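PDB 3KNW: putative transcriptional regulator (TetR/AcrR family) from Acinetobacter sp., which probably binds DNA through an N-terminal helix-turn-helix domain and regulates transcription, as members of the TetR/AcrR family do. Local coordinates for residues Q171-A176 with F190-S195. Residues are numbered along the deposited sequence; the frame is centred on the assembly and turned at random.
Sequences QMYLGA and FQALES
M172, Y173 and A176 meet A192 and its neighbours where the last two helices of the TetR-type C-terminal domain, 162-183 and 187-200, pack as a helical hairpin; the axes of 171-176 and 190-195 come within 9.6 Å of each other at 161°, nearly antiparallel. In M172, a selenomethionine, CG lies anti to the backbone N (chi1 173°), which carries the extended chain toward 190-195; the bend at chi3 then lays CE 3.5 Å from the carbonyl O of A192, while SE comes to 4.3 Å from CB of S195. Q171 of the second subunit also packs on M172. Next comes Y173, whose ring takes the A192 methyl over one face in a CH-pi contact, CB 3.9 Å from the centroid and displaced toward the rim. Y173 OH hydrogen-bonds to OG1 of T196, one turn after A192, and the same OG1 bonds to A192 O, which gives the buried tyrosine a polar partner on the opposing helix. L193 brings CD2 to 3.5 Å from Y173 OH, and L95 of helix 87-100 also touches the tyrosine. Farther along, A192 is met by a third side chain, as A176 sets its methyl against that of A192, CB to CB 4.1 Å.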
loop_
_atom_site.group_PDB
_atom_site.type_symbol
_atom_site.label_atom_id
_atom_site.label_comp_id
_atom_site.label_asym_id
_atom_site.label_seq_id
_atom_site.Cartn_x
_atom_site.Cartn_y
_atom_site.Cartn_z
ATOM N N GLN A 171 -6.764 6.595 -2.582
ATOM C CA GLN A 171 -5.929 5.586 -3.188
ATOM C C GLN A 171 -4.544 6.120 -3.442
ATOM O O GLN A 171 -3.604 5.442 -3.144
ATOM C CB GLN A 171 -6.524 5.115 -4.490
ATOM C CG GLN A 171 -7.643 4.124 -4.277
ATOM C CD GLN A 171 -8.400 3.794 -5.526
ATOM O OE1 GLN A 171 -9.458 3.217 -5.473
ATOM N NE2 GLN A 171 -7.866 4.158 -6.642
HETATM N N MSE A 172 -4.422 7.331 -3.970
HETATM C CA MSE A 172 -3.132 7.970 -4.246
HETATM C C MSE A 172 -2.354 8.203 -3.019
HETATM O O MSE A 172 -1.144 7.977 -3.021
HETATM C CB MSE A 172 -3.312 9.280 -4.986
HETATM C CG MSE A 172 -2.022 10.126 -5.188
HETATM SE SE MSE A 172 -2.543 11.734 -6.153
HETATM C CE MSE A 172 -3.249 12.752 -4.731
ATOM N N TYR A 173 -3.002 8.565 -1.906
ATOM C CA TYR A 173 -2.218 8.718 -0.668
ATOM C C TYR A 173 -1.710 7.425 -0.109
ATOM O O TYR A 173 -0.564 7.357 0.306
ATOM C CB TYR A 173 -2.960 9.520 0.395
ATOM C CG TYR A 173 -2.817 10.995 0.133
ATOM C CD1 TYR A 173 -3.479 11.616 -0.940
ATOM C CD2 TYR A 173 -2.001 11.786 0.914
ATOM C CE1 TYR A 173 -3.386 12.975 -1.172
ATOM C CE2 TYR A 173 -1.907 13.176 0.658
ATOM C CZ TYR A 173 -2.577 13.735 -0.392
ATOM O OH TYR A 173 -2.438 15.097 -0.636
ATOM N N LEU A 174 -2.502 6.354 -0.117
ATOM C CA LEU A 174 -1.994 5.051 0.318
ATOM C C LEU A 174 -0.811 4.586 -0.530
ATOM O O LEU A 174 0.161 4.053 -0.023
ATOM C CB LEU A 174 -3.055 4.023 0.200
ATOM C CG LEU A 174 -4.179 4.076 1.225
ATOM C CD1 LEU A 174 -5.260 3.111 0.777
ATOM C CD2 LEU A 174 -3.698 3.748 2.582
ATOM N N GLY A 175 -0.854 4.840 -1.823
ATOM C CA GLY A 175 0.228 4.378 -2.654
ATOM C C GLY A 175 1.505 5.217 -2.500
ATOM O O GLY A 175 2.618 4.653 -2.550
ATOM N N ALA A 176 1.334 6.548 -2.405
ATOM C CA ALA A 176 2.368 7.444 -1.956
ATOM C C ALA A 176 2.938 7.032 -0.529
ATOM O O ALA A 176 4.140 7.040 -0.314
ATOM C CB ALA A 176 1.820 8.914 -1.920
ATOM N N PHE A 190 4.798 14.163 -0.488
ATOM C CA PHE A 190 4.877 15.547 -0.873
ATOM C C PHE A 190 4.301 15.817 -2.246
ATOM O O PHE A 190 3.653 16.870 -2.458
ATOM C CB PHE A 190 6.312 16.080 -0.798
ATOM C CG PHE A 190 6.992 15.889 0.571
ATOM C CD1 PHE A 190 6.269 15.917 1.750
ATOM C CD2 PHE A 190 8.371 15.755 0.648
ATOM C CE1 PHE A 190 6.883 15.766 2.950
ATOM C CE2 PHE A 190 9.005 15.586 1.857
ATOM C CZ PHE A 190 8.287 15.604 3.016
ATOM N N GLN A 191 4.521 14.919 -3.198
ATOM C CA GLN A 191 3.990 15.177 -4.555
ATOM C C GLN A 191 2.446 15.000 -4.520
ATOM O O GLN A 191 1.742 15.859 -5.019
ATOM C CB GLN A 191 4.660 14.292 -5.616
ATOM C CG GLN A 191 4.143 14.492 -7.092
ATOM C CD GLN A 191 4.029 15.975 -7.502
ATOM O OE1 GLN A 191 5.025 16.740 -7.501
ATOM N NE2 GLN A 191 2.804 16.395 -7.804
ATOM N N ALA A 192 1.933 13.945 -3.878
ATOM C CA ALA A 192 0.495 13.751 -3.667
ATOM C C ALA A 192 -0.195 15.037 -3.162
ATOM O O ALA A 192 -1.286 15.396 -3.628
ATOM C CB ALA A 192 0.266 12.659 -2.606
ATOM N N LEU A 193 0.433 15.675 -2.167
ATOM C CA LEU A 193 -0.024 16.980 -1.670
ATOM C C LEU A 193 -0.169 18.001 -2.780
ATOM O O LEU A 193 -1.187 18.643 -2.918
ATOM C CB LEU A 193 0.905 17.534 -0.571
ATOM C CG LEU A 193 0.607 17.000 0.848
ATOM C CD1 LEU A 193 1.675 17.444 1.869
ATOM C CD2 LEU A 193 -0.814 17.445 1.323
ATOM N N GLU A 194 0.855 18.119 -3.598
ATOM C CA GLU A 194 0.855 19.154 -4.636
ATOM C C GLU A 194 -0.180 18.779 -5.692
ATOM O O GLU A 194 -0.908 19.604 -6.172
ATOM C CB GLU A 194 2.278 19.387 -5.204
ATOM C CG GLU A 194 2.421 20.706 -5.980
ATOM C CD GLU A 194 2.079 21.990 -5.155
ATOM O OE1 GLU A 194 1.708 23.034 -5.771
ATOM O OE2 GLU A 194 2.206 21.951 -3.894
ATOM N N SER A 195 -0.301 17.494 -5.973
ATOM C CA SER A 195 -1.296 16.995 -6.885
ATOM C C SER A 195 -2.759 17.108 -6.440
ATOM O O SER A 195 -3.617 17.383 -7.277
ATOM C CB SER A 195 -0.944 15.554 -7.246
ATOM O OG SER A 195 -0.042 15.621 -8.348
#